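Local coordinates for protein maleylacetate reductase (Agrobacterium tumefaciens, PDB 3HL0) that probably reduces maleylacetate to 3-oxoadipate with NADH, as a member of the iron-containing alcohol dehydrogenase family, at residues A[188-193]-A[229-234]; A[194-199]-A[221-226]; A[237-242]-A[264-269]; A[280-283]-A[288-291]; A[200-205]-A[294-299]. One frame throughout, in Å; residues are numbered along the deposited sequence. Where two conformers were deposited one is given.

How the contacts relate
All five contacts join helices of the C-terminal helical region, and they differ in depth and chemistry. Contacts 1, 2 and 4 are partly buried, 3 and 5 buried. Contacts 1 and 2 lie on one antiparallel pair, helices 188-210 and 215-234, contact 1 packing alanine, valine, threonine and selenomethionine side chains and contact 2 a glycine crossing with a polar network beside it. Contact 5 takes helix 188-210 onward to helix 289-300, whose first turn also makes contact 4. Contact 3 combines a histidine-threonine hydrogen bond with apolar packing, while contact 5 centres on a phenylalanine ring. Contact 4, farthest from the chain's centre, relies on alanines and one leucine.

Contact 1: residues A[188-193]-A[229-234]; sequences PIASMM and GTVLGA
Val231 lays its CG1 methyl against the opposing helix, over the carbonyl of Ala190 and the CB of Met193. The two segments belong to an antiparallel helical hairpin of the C-terminal helical domain of the iron-containing alcohol dehydrogenase family: helix 188-210 is one arm and helix 215-234, running back beside it, the other. Their short axes pass at 9.4 Å, with 152° between their directions. Ala190 and Val231 are the nearest backbone pair, CA to CA 5.5 Å, and the small residue on one side lets the branched one on the other come close. Val231 CG1 lies 3.4 Å from Ala190 O and 4.0 Å from Ala190 CB. Its other neighbour is one turn further along, with Met193 CB 3.8 Å from the same Val231 CG1. The valine owes this double contact to its first torsion, which sets CG1 anti to the carbonyl carbon (chi1 -56°).

Met193 is selenomethionine in the crystal; its chain, extended beyond CG, carries SE to Thr230, the two side chains crossing obliquely. Methionine suits this partly exposed position because its long, unbranched apolar chain can follow the neighbouring helix without a polar group to satisfy. On the far arm the adjacent Leu232 turns off the contact and touches the bound NAD, so the hairpin also borders the cofactor site. Thr230 divides its two branches: OG1 hydrogen-bonds to Trp226 O of its own helix, whereas CG2 meets Met193 SE at 3.7 Å.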
# COMPACT_ATOMS: atom_id res chain seq x y z
N PRO A 188 -31.30 -8.21 -17.36
CA PRO A 188 -32.09 -8.02 -16.13
C PRO A 188 -31.45 -8.66 -14.88
O PRO A 188 -31.67 -8.14 -13.79
CB PRO A 188 -33.38 -8.80 -16.43
CG PRO A 188 -33.49 -8.70 -17.95
CD PRO A 188 -32.11 -8.73 -18.50
N ILE A 189 -30.77 -9.79 -15.02
CA ILE A 189 -30.17 -10.49 -13.89
C ILE A 189 -28.99 -9.65 -13.36
O ILE A 189 -28.90 -9.38 -12.13
CB ILE A 189 -29.57 -11.86 -14.26
CG1 ILE A 189 -30.60 -12.74 -14.98
CG2 ILE A 189 -28.94 -12.53 -13.02
CD1 ILE A 189 -31.97 -12.66 -14.35
N ALA A 190 -28.10 -9.23 -14.27
CA ALA A 190 -26.97 -8.39 -13.86
C ALA A 190 -27.52 -7.10 -13.24
O ALA A 190 -26.99 -6.63 -12.21
CB ALA A 190 -26.03 -8.05 -14.98
N SER A 191 -28.57 -6.52 -13.83
CA SER A 191 -29.12 -5.30 -13.25
C SER A 191 -29.71 -5.50 -11.85
O SER A 191 -29.47 -4.69 -10.93
CB SER A 191 -30.16 -4.67 -14.17
OG SER A 191 -29.55 -4.20 -15.36
N MSE A 192 -30.47 -6.58 -11.66
CA MSE A 192 -30.99 -6.92 -10.31
C MSE A 192 -29.85 -7.16 -9.29
O MSE A 192 -29.91 -6.66 -8.16
CB MSE A 192 -32.00 -8.11 -10.41
CG MSE A 192 -31.88 -9.24 -9.38
SE MSE A 192 -33.10 -10.63 -10.09
CE MSE A 192 -34.44 -9.37 -10.50
N MSE A 193 -28.81 -7.90 -9.68
CA MSE A 193 -27.66 -8.16 -8.79
C MSE A 193 -26.95 -6.83 -8.48
O MSE A 193 -26.52 -6.63 -7.35
CB MSE A 193 -26.67 -9.12 -9.40
CG MSE A 193 -27.27 -10.51 -9.51
SE MSE A 193 -25.77 -11.69 -10.13
CE MSE A 193 -26.66 -13.36 -10.22
N GLY A 229 -18.85 -7.95 -7.81
CA GLY A 229 -17.86 -8.63 -8.63
C GLY A 229 -18.49 -9.49 -9.70
O GLY A 229 -17.93 -9.61 -10.80
N THR A 230 -19.63 -10.08 -9.40
CA THR A 230 -20.29 -10.98 -10.35
C THR A 230 -20.68 -10.18 -11.58
O THR A 230 -20.47 -10.63 -12.71
CB THR A 230 -21.48 -11.67 -9.72
OG1 THR A 230 -21.01 -12.47 -8.61
CG2 THR A 230 -22.18 -12.59 -10.73
N VAL A 231 -21.20 -8.98 -11.37
CA VAL A 231 -21.58 -8.22 -12.57
C VAL A 231 -20.39 -7.63 -13.32
O VAL A 231 -20.44 -7.55 -14.55
CB VAL A 231 -22.69 -7.18 -12.28
CG1 VAL A 231 -23.90 -7.88 -11.65
CG2 VAL A 231 -22.17 -6.04 -11.35
N LEU A 232 -19.30 -7.32 -12.61
CA LEU A 232 -18.01 -6.99 -13.29
C LEU A 232 -17.60 -8.15 -14.20
O LEU A 232 -17.06 -7.93 -15.32
CB LEU A 232 -16.90 -6.75 -12.26
CG LEU A 232 -15.50 -6.54 -12.86
CD1 LEU A 232 -15.43 -5.34 -13.83
CD2 LEU A 232 -14.49 -6.35 -11.71
N GLY A 233 -17.85 -9.38 -13.73
CA GLY A 233 -17.52 -10.57 -14.50
C GLY A 233 -18.38 -10.76 -15.72
O GLY A 233 -17.88 -11.29 -16.71
N ALA A 234 -19.63 -10.26 -15.69
CA ALA A 234 -20.72 -10.67 -16.62
C ALA A 234 -20.91 -9.68 -17.77
O ALA A 234 -21.17 -10.10 -18.91
CB ALA A 234 -22.02 -10.77 -15.90

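Contact 2: residues A[194-199]-A[221-226]; sequences AVEGLR and ALYGAW
Glu196 and Tyr223 supply the polar link between the helices. The phenol OH of Tyr223 donates to Glu196 OE2 over 2.7 Å, using the oxygen's anti lone pair, the one facing away from OE1. The oxygen sits at the ring's edge, and carboxylate and ring planes stand 80° apart. A bend at chi2 (72°) turns the glutamate chain round to meet the hydroxyl, and Glu196 CG also lies 3.2 Å from Tyr223 OH.

Ionic bonding backs this up from within the same helix. Arg199 grips the carboxylate side-on: NE reaches Glu196 OE1 at 3.0 Å and NH1 reaches Glu196 OE2 at 3.2 Å, both nearly straight. The acceptors lie close to the guanidinium plane, but both nitrogens come from above the carboxylate plane. OE2 thus accepts from both arginine and tyrosine, which holds the acid in place and would favour its charged form. Long polar side chains suit this partly exposed flank of the pair.

Close backbone packing completes the contact. Gly197 and Gly224 are the nearest backbone pair, CA to CA 4.1 Å, and Gly197 CA is 4.0 Å from Gly224 O. Lacking side chains, the two glycines allow axes 7.9 Å apart at 153°, a glycine-mediated close crossing within an antiparallel helical hairpin.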
# COMPACT_ATOMS: atom_id res chain seq x y z
N ALA A 194 -26.84 -5.97 -9.49
CA ALA A 194 -26.14 -4.67 -9.27
C ALA A 194 -26.87 -3.81 -8.27
O ALA A 194 -26.24 -3.21 -7.38
CB ALA A 194 -25.96 -3.91 -10.62
N VAL A 195 -28.19 -3.72 -8.38
CA VAL A 195 -28.94 -2.89 -7.45
C VAL A 195 -28.83 -3.47 -6.03
O VAL A 195 -28.64 -2.74 -5.05
CB VAL A 195 -30.41 -2.75 -7.90
CG1 VAL A 195 -31.20 -2.01 -6.82
CG2 VAL A 195 -30.43 -1.96 -9.20
N GLU A 196 -28.95 -4.79 -5.90
CA GLU A 196 -28.84 -5.42 -4.59
C GLU A 196 -27.43 -5.24 -4.00
O GLU A 196 -27.33 -4.99 -2.80
CB GLU A 196 -29.22 -6.90 -4.70
CG GLU A 196 -29.04 -7.68 -3.41
CD GLU A 196 -30.06 -7.37 -2.32
OE1 GLU A 196 -30.89 -6.43 -2.39
OE2 GLU A 196 -29.98 -8.12 -1.32
N GLY A 197 -26.38 -5.37 -4.83
CA GLY A 197 -25.00 -5.13 -4.37
C GLY A 197 -24.84 -3.70 -3.88
O GLY A 197 -24.24 -3.47 -2.83
N LEU A 198 -25.34 -2.74 -4.64
CA LEU A 198 -25.32 -1.32 -4.17
C LEU A 198 -26.06 -1.13 -2.87
O LEU A 198 -25.56 -0.42 -1.97
CB LEU A 198 -25.91 -0.42 -5.28
CG LEU A 198 -25.02 -0.29 -6.53
CD1 LEU A 198 -25.83 0.19 -7.74
CD2 LEU A 198 -23.83 0.67 -6.24
N ARG A 199 -27.25 -1.72 -2.73
CA ARG A 199 -28.03 -1.57 -1.52
C ARG A 199 -27.29 -2.15 -0.29
O ARG A 199 -27.31 -1.57 0.82
CB ARG A 199 -29.41 -2.24 -1.70
CG ARG A 199 -30.33 -1.97 -0.58
CD ARG A 199 -31.38 -3.10 -0.40
NE ARG A 199 -30.73 -4.39 -0.18
CZ ARG A 199 -30.19 -4.80 0.97
NH1 ARG A 199 -29.59 -5.98 1.05
NH2 ARG A 199 -30.26 -4.01 2.05
N ALA A 221 -21.43 -6.41 3.89
CA ALA A 221 -20.53 -5.80 2.87
C ALA A 221 -19.88 -6.86 1.97
O ALA A 221 -19.68 -6.63 0.78
CB ALA A 221 -19.44 -4.99 3.55
N LEU A 222 -19.50 -8.01 2.52
CA LEU A 222 -18.90 -9.04 1.70
C LEU A 222 -19.90 -9.63 0.67
O LEU A 222 -19.55 -9.91 -0.47
CB LEU A 222 -18.32 -10.11 2.62
CG LEU A 222 -17.36 -11.07 1.95
CD1 LEU A 222 -16.13 -10.43 1.21
CD2 LEU A 222 -16.83 -12.04 3.00
N TYR A 223 -21.14 -9.84 1.12
CA TYR A 223 -22.21 -10.25 0.23
C TYR A 223 -22.36 -9.22 -0.90
O TYR A 223 -22.46 -9.61 -2.07
CB TYR A 223 -23.47 -10.33 1.06
CG TYR A 223 -24.79 -10.31 0.31
CD1 TYR A 223 -25.19 -11.43 -0.43
CD2 TYR A 223 -25.61 -9.20 0.37
CE1 TYR A 223 -26.42 -11.41 -1.11
CE2 TYR A 223 -26.85 -9.17 -0.28
CZ TYR A 223 -27.23 -10.30 -1.01
OH TYR A 223 -28.45 -10.30 -1.64
N GLY A 224 -22.37 -7.93 -0.56
CA GLY A 224 -22.47 -6.90 -1.60
C GLY A 224 -21.29 -7.02 -2.56
O GLY A 224 -21.47 -6.90 -3.79
N ALA A 225 -20.09 -7.22 -2.03
CA ALA A 225 -18.89 -7.32 -2.88
C ALA A 225 -18.96 -8.47 -3.87
O ALA A 225 -18.56 -8.37 -5.05
CB ALA A 225 -17.62 -7.41 -1.98
N TRP A 226 -19.52 -9.58 -3.42
CA TRP A 226 -19.75 -10.72 -4.29
C TRP A 226 -20.68 -10.39 -5.45
O TRP A 226 -20.36 -10.68 -6.61
CB TRP A 226 -20.31 -11.88 -3.45
CG TRP A 226 -20.86 -13.01 -4.27
CD1 TRP A 226 -20.26 -13.67 -5.29
CD2 TRP A 226 -22.16 -13.60 -4.09
NE1 TRP A 226 -21.13 -14.68 -5.77
CE2 TRP A 226 -22.28 -14.64 -5.03
CE3 TRP A 226 -23.21 -13.36 -3.20
CZ2 TRP A 226 -23.43 -15.44 -5.09
CZ3 TRP A 226 -24.37 -14.14 -3.28
CH2 TRP A 226 -24.46 -15.15 -4.23

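Contact 3: residues A[237-242]-A[264-269]; sequences MSLHHK and PHTIAY
The first turn of helix 239-251 comes up against the flank of helix 255-271, with His240 and Thr266 the nearest backbone pair at 5.4 Å between CA atoms. Their side chains make the polar half of the contact. His240 ND1 and Thr266 OG1 are hydrogen-bonded at 2.8 Å, the hydroxyl lying at the edge of the imidazole near its plane; either group could be the donor, and the bond is noticeably bent, at 139°. Thr266 holds OG1 between its backbone N and carbonyl carbon (chi1 55°), which aims the hydroxyl at the ring while its CB also packs on the histidine, 3.7 Å from His240 CB. The same OG1 is also held by a hydrogen bond to a residue close to its own segment in the chain.

The apolar half pairs Leu239, next to His240, with Tyr269, one turn beyond Thr266. Leu239 sends CD2 across the Tyr269 side chain at about a right angle, and that methyl comes within 3.5 Å of Tyr269 CD2 and 3.7 Å of Tyr269 CG. A branched leucine tip fits this buried spot well, since it fills the corner between the tyrosine and the backbone of Thr266. The Tyr269 hydroxyl is satisfied by Pro333 O and Glu335 N. Separately, the Glu179 carboxylate accepts from the backbone N of Ser238 and of His240.

Two successive helices are therefore joined by chemistry that suits burial: His240 has partners at both ring nitrogens, ND1 here and NE2 in a separate hydrogen bond, which together should restrain the imidazole from flipping.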
# COMPACT_ATOMS: atom_id res chain seq x y z
N MSE A 237 -17.94 -3.04 -18.73
CA MSE A 237 -17.79 -1.77 -18.06
C MSE A 237 -17.57 -0.65 -19.11
O MSE A 237 -17.64 -0.90 -20.34
CB MSE A 237 -16.62 -1.87 -17.08
CG MSE A 237 -16.77 -2.98 -16.02
SE MSE A 237 -18.20 -2.71 -14.74
CE MSE A 237 -19.61 -3.77 -15.61
N SER A 238 -17.34 0.58 -18.67
CA SER A 238 -17.32 1.70 -19.59
C SER A 238 -16.39 2.77 -19.02
O SER A 238 -15.36 2.42 -18.45
CB SER A 238 -18.76 2.19 -19.89
OG SER A 238 -18.70 3.21 -20.88
N LEU A 239 -16.79 4.03 -19.11
CA LEU A 239 -15.93 5.15 -18.78
C LEU A 239 -15.25 5.01 -17.40
O LEU A 239 -14.05 5.26 -17.26
CB LEU A 239 -16.76 6.44 -18.81
CG LEU A 239 -16.09 7.68 -18.20
CD1 LEU A 239 -14.85 8.06 -19.00
CD2 LEU A 239 -17.11 8.82 -18.12
N HIS A 240 -16.02 4.63 -16.39
CA HIS A 240 -15.39 4.63 -15.07
C HIS A 240 -14.21 3.69 -15.00
O HIS A 240 -13.13 4.09 -14.55
CB HIS A 240 -16.40 4.33 -13.96
CG HIS A 240 -15.73 4.22 -12.62
ND1 HIS A 240 -15.41 5.31 -11.84
CD2 HIS A 240 -15.21 3.14 -12.00
CE1 HIS A 240 -14.76 4.90 -10.77
NE2 HIS A 240 -14.62 3.58 -10.84
N HIS A 241 -14.41 2.44 -15.40
CA HIS A 241 -13.29 1.48 -15.24
C HIS A 241 -12.16 1.80 -16.24
O HIS A 241 -11.00 1.62 -15.89
CB HIS A 241 -13.81 0.03 -15.35
CG HIS A 241 -14.69 -0.38 -14.20
ND1 HIS A 241 -15.98 0.08 -14.06
CD2 HIS A 241 -14.46 -1.21 -13.16
CE1 HIS A 241 -16.51 -0.44 -12.96
NE2 HIS A 241 -15.60 -1.22 -12.38
N LYS A 242 -12.50 2.26 -17.44
CA LYS A 242 -11.44 2.64 -18.42
C LYS A 242 -10.59 3.78 -17.91
O LYS A 242 -9.35 3.70 -17.95
CB LYS A 242 -12.07 2.98 -19.76
CG LYS A 242 -12.71 1.74 -20.43
CD LYS A 242 -11.67 0.88 -21.13
CE LYS A 242 -12.30 -0.03 -22.18
NZ LYS A 242 -13.02 -1.19 -21.54
N PRO A 264 -17.95 9.38 -8.33
CA PRO A 264 -19.08 10.34 -8.42
C PRO A 264 -19.09 11.12 -9.75
O PRO A 264 -20.15 11.46 -10.24
CB PRO A 264 -18.83 11.30 -7.25
CG PRO A 264 -18.05 10.45 -6.24
CD PRO A 264 -17.13 9.59 -7.12
N HIS A 265 -17.90 11.37 -10.30
CA HIS A 265 -17.73 12.18 -11.51
C HIS A 265 -17.99 11.39 -12.75
O HIS A 265 -18.57 11.93 -13.68
CB HIS A 265 -16.31 12.72 -11.52
CG HIS A 265 -16.03 13.52 -10.29
ND1 HIS A 265 -16.54 14.79 -10.10
CD2 HIS A 265 -15.37 13.20 -9.15
CE1 HIS A 265 -16.19 15.21 -8.90
NE2 HIS A 265 -15.47 14.27 -8.31
N THR A 266 -17.57 10.12 -12.78
CA THR A 266 -17.79 9.29 -13.96
C THR A 266 -19.27 8.94 -14.03
O THR A 266 -19.86 8.96 -15.13
CB THR A 266 -16.91 8.02 -13.94
OG1 THR A 266 -17.15 7.31 -12.71
CG2 THR A 266 -15.42 8.43 -14.05
N ILE A 267 -19.88 8.66 -12.88
CA ILE A 267 -21.34 8.40 -12.89
C ILE A 267 -22.10 9.66 -13.26
O ILE A 267 -22.99 9.57 -14.12
CB ILE A 267 -21.78 7.82 -11.55
CG1 ILE A 267 -21.14 6.44 -11.36
CG2 ILE A 267 -23.31 7.70 -11.49
CD1 ILE A 267 -21.42 5.42 -12.47
N ALA A 268 -21.74 10.83 -12.71
CA ALA A 268 -22.38 12.08 -13.15
C ALA A 268 -22.27 12.32 -14.65
O ALA A 268 -23.24 12.86 -15.26
CB ALA A 268 -21.83 13.30 -12.37
N TYR A 269 -21.13 11.99 -15.25
CA TYR A 269 -20.94 12.17 -16.71
C TYR A 269 -21.99 11.33 -17.45
O TYR A 269 -22.69 11.85 -18.32
CB TYR A 269 -19.56 11.70 -17.11
CG TYR A 269 -19.16 11.89 -18.55
CD1 TYR A 269 -18.36 12.99 -18.92
CD2 TYR A 269 -19.47 10.93 -19.53
CE1 TYR A 269 -17.91 13.16 -20.26
CE2 TYR A 269 -19.03 11.08 -20.88
CZ TYR A 269 -18.25 12.21 -21.22
OH TYR A 269 -17.82 12.41 -22.52

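Contact 4: residues A[280-283]-A[288-291]; sequences PLAA and RAGA
Leu281 holds CG anti to its backbone N (chi1 176°), and this swings the branch point of the side chain against Ala289, whose CB lies 4.2 Å from Leu281 CG. On the other side, Arg288 keeps an extended backbone (psi 151°) before the chain turns helical at Ala289, so that the first methyl of the new helix arrives beside helix 279-285. Ala282 closes the contact. Its CB rests 3.9 Å from Ala289 N and 4.3 Å from Ala289 CB, while Ala289 CB is in turn 4.1 Å from Ala282 N.

This is a tight connection between consecutive helices of the all-helical C-terminal part of the fold, in which helix 279-285 ends and helix 289-300 begins after a few residues. Alanines suit such a place, for a single methyl on each side lets the backbones approach to 4.0 Å between the CA atoms of Ala282 and Ala289. Arg288 stands at the N-cap position, with its long charged chain turned off the contact and exposed. The first two amides of the helix, Ala289 N and Gly290 N, donate to the carboxylate of Glu271, to OE2 and OE1 respectively. Leu281 also packs on Leu198 of helix 188-210.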
# COMPACT_ATOMS: atom_id res chain seq x y z
N PRO A 280 -32.21 3.66 -10.19
CA PRO A 280 -32.19 2.85 -8.96
C PRO A 280 -31.05 3.22 -8.04
O PRO A 280 -31.17 3.15 -6.80
CB PRO A 280 -32.02 1.39 -9.47
CG PRO A 280 -32.45 1.43 -10.89
CD PRO A 280 -32.16 2.82 -11.42
N LEU A 281 -29.95 3.67 -8.63
CA LEU A 281 -28.83 4.13 -7.84
C LEU A 281 -29.13 5.49 -7.21
O LEU A 281 -28.86 5.69 -6.02
CB LEU A 281 -27.56 4.22 -8.67
CG LEU A 281 -26.33 4.81 -7.93
CD1 LEU A 281 -25.97 4.14 -6.60
CD2 LEU A 281 -25.13 4.67 -8.88
N ALA A 282 -29.69 6.40 -8.00
CA ALA A 282 -30.11 7.70 -7.48
C ALA A 282 -31.06 7.51 -6.26
O ALA A 282 -30.91 8.21 -5.27
CB ALA A 282 -30.81 8.50 -8.59
N ALA A 283 -31.99 6.56 -6.35
CA ALA A 283 -32.94 6.30 -5.25
C ALA A 283 -32.21 5.84 -4.02
O ALA A 283 -32.52 6.26 -2.90
CB ALA A 283 -34.00 5.27 -5.70
N ARG A 288 -29.23 12.72 -6.64
CA ARG A 288 -28.72 12.48 -7.99
C ARG A 288 -27.72 11.33 -7.82
O ARG A 288 -27.15 11.17 -6.75
CB ARG A 288 -27.96 13.69 -8.54
CG ARG A 288 -28.76 15.02 -8.61
CD ARG A 288 -28.28 15.88 -9.80
NE ARG A 288 -28.32 15.05 -11.01
CZ ARG A 288 -28.43 15.50 -12.26
NH1 ARG A 288 -28.52 16.81 -12.50
NH2 ARG A 288 -28.49 14.63 -13.26
N ALA A 289 -27.54 10.52 -8.84
CA ALA A 289 -26.64 9.38 -8.71
C ALA A 289 -25.20 9.86 -8.46
O ALA A 289 -24.55 9.37 -7.54
CB ALA A 289 -26.71 8.50 -9.93
N GLY A 290 -24.71 10.82 -9.25
CA GLY A 290 -23.29 11.27 -9.09
C GLY A 290 -23.08 12.07 -7.80
O GLY A 290 -22.23 11.73 -6.96
N ALA A 291 -23.83 13.15 -7.62
CA ALA A 291 -23.73 13.93 -6.38
C ALA A 291 -24.02 13.13 -5.12
O ALA A 291 -23.39 13.29 -4.08
CB ALA A 291 -24.63 15.20 -6.46

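Contact 5: residues A[200-205]-A[294-299]; sequences AMIEAL and FDFAAR
The Phe296 ring has Ile202 over one face and, at the edge in the ring plane, the guanidinium NH1 of Arg299, one turn along the same helix. Ile202 CG1 stands 4.3 Å from the ring centroid and only 15° off the normal, a CH-pi contact, though displaced toward the rim. Ile202 CG2 adds a contact of 4.0 Å with Phe296 CE1, and the backbone comes closer still, Ile202 O lying 3.6 Å from Phe296 CE1. Leu205 CB and the carbonyl of Met201 approach the ring obliquely, the former 4.2 Å from Phe296 CZ. With CG anti to the backbone N (chi1 175°), the phenylalanine spans helices whose axes are 11.2 Å apart, a distance that suits a large flat residue.

A polar bridge runs alongside. One water donates to Ile202 O at 2.6 Å and accepts from Arg299 NH1 at 3.1 Å; the flexible arginine is exposed and passes along the edge of the Phe296 ring to reach it.

The two helices run roughly parallel, at 30°. Helix 163-180 joins them, Met174 touching both Ile202 and Phe296, while helix 215-234 packs on helix 188-210 through Ala221 against Met201 and Ala204.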
# COMPACT_ATOMS: atom_id res chain seq x y z
N ALA A 200 -26.58 -3.27 -0.48
CA ALA A 200 -25.80 -3.90 0.56
C ALA A 200 -24.62 -3.02 0.96
O ALA A 200 -24.40 -2.82 2.16
CB ALA A 200 -25.35 -5.29 0.14
N MSE A 201 -23.91 -2.46 -0.02
CA MSE A 201 -22.71 -1.67 0.32
C MSE A 201 -23.14 -0.36 1.00
O MSE A 201 -22.47 0.09 1.93
CB MSE A 201 -21.86 -1.40 -0.92
CG MSE A 201 -21.52 -2.62 -1.79
SE MSE A 201 -20.60 -4.06 -0.84
CE MSE A 201 -19.55 -2.85 0.31
N ILE A 202 -24.23 0.25 0.53
CA ILE A 202 -24.70 1.56 1.08
C ILE A 202 -25.15 1.36 2.53
O ILE A 202 -24.88 2.21 3.39
CB ILE A 202 -25.75 2.20 0.16
CG1 ILE A 202 -25.05 2.68 -1.10
CG2 ILE A 202 -26.46 3.38 0.80
CD1 ILE A 202 -26.06 3.07 -2.24
N GLU A 203 -25.78 0.23 2.81
CA GLU A 203 -26.17 -0.10 4.16
C GLU A 203 -24.98 -0.39 5.07
O GLU A 203 -24.91 0.13 6.22
CB GLU A 203 -27.12 -1.30 4.14
CG GLU A 203 -27.61 -1.66 5.53
CD GLU A 203 -28.69 -2.72 5.49
OE1 GLU A 203 -28.37 -3.89 5.74
OE2 GLU A 203 -29.86 -2.37 5.19
N ALA A 204 -24.06 -1.23 4.59
CA ALA A 204 -23.00 -1.82 5.41
C ALA A 204 -21.83 -0.90 5.64
O ALA A 204 -21.30 -0.89 6.75
CB ALA A 204 -22.50 -3.15 4.83
N LEU A 205 -21.35 -0.18 4.62
CA LEU A 205 -20.07 0.54 4.79
C LEU A 205 -20.09 1.59 5.93
O LEU A 205 -19.11 1.63 6.64
CB LEU A 205 -19.62 1.18 3.46
CG LEU A 205 -19.22 0.10 2.44
CD1 LEU A 205 -19.03 0.75 1.04
CD2 LEU A 205 -17.94 -0.70 2.83
N PHE A 294 -21.04 11.19 -4.21
CA PHE A 294 -20.08 12.08 -3.55
C PHE A 294 -20.42 12.29 -2.07
O PHE A 294 -19.55 12.19 -1.20
CB PHE A 294 -20.07 13.43 -4.32
CG PHE A 294 -19.11 14.45 -3.77
CD1 PHE A 294 -17.85 14.60 -4.34
CD2 PHE A 294 -19.49 15.29 -2.72
CE1 PHE A 294 -16.97 15.56 -3.89
CE2 PHE A 294 -18.60 16.26 -2.24
CZ PHE A 294 -17.34 16.38 -2.84
N ASP A 295 -21.71 12.54 -1.79
CA ASP A 295 -22.13 12.73 -0.40
C ASP A 295 -21.93 11.45 0.41
O ASP A 295 -21.50 11.50 1.57
CB ASP A 295 -23.59 13.18 -0.33
CG ASP A 295 -23.84 14.55 -0.95
OD1 ASP A 295 -22.87 15.31 -1.16
OD2 ASP A 295 -25.03 14.88 -1.21
N PHE A 296 -22.24 10.30 -0.22
CA PHE A 296 -22.07 9.03 0.48
C PHE A 296 -20.59 8.77 0.79
O PHE A 296 -20.24 8.35 1.90
CB PHE A 296 -22.67 7.89 -0.38
CG PHE A 296 -22.44 6.53 0.19
CD1 PHE A 296 -23.12 6.08 1.34
CD2 PHE A 296 -21.51 5.68 -0.38
CE1 PHE A 296 -22.88 4.82 1.87
CE2 PHE A 296 -21.26 4.42 0.15
CZ PHE A 296 -21.94 3.97 1.26
N ALA A 297 -19.70 9.03 -0.17
CA ALA A 297 -18.27 8.84 0.03
C ALA A 297 -17.78 9.73 1.17
O ALA A 297 -16.91 9.33 1.93
CB ALA A 297 -17.51 9.17 -1.29
N ALA A 298 -18.37 10.93 1.29
CA ALA A 298 -17.96 11.84 2.35
C ALA A 298 -18.39 11.26 3.71
O ALA A 298 -17.61 11.39 4.66
CB ALA A 298 -18.56 13.25 2.13
N ARG A 299 -19.57 10.63 3.79
CA ARG A 299 -20.00 9.94 5.04
C ARG A 299 -18.98 8.86 5.42
O ARG A 299 -18.85 8.52 6.59
CB ARG A 299 -21.41 9.31 4.93
CG ARG A 299 -22.60 10.28 4.76
CD ARG A 299 -23.91 9.48 4.53
NE ARG A 299 -24.12 8.50 5.61
CZ ARG A 299 -24.75 7.33 5.50
NH1 ARG A 299 -25.24 6.91 4.33
NH2 ARG A 299 -24.87 6.58 6.58
O HOH W 1 -26.39 4.02 4.54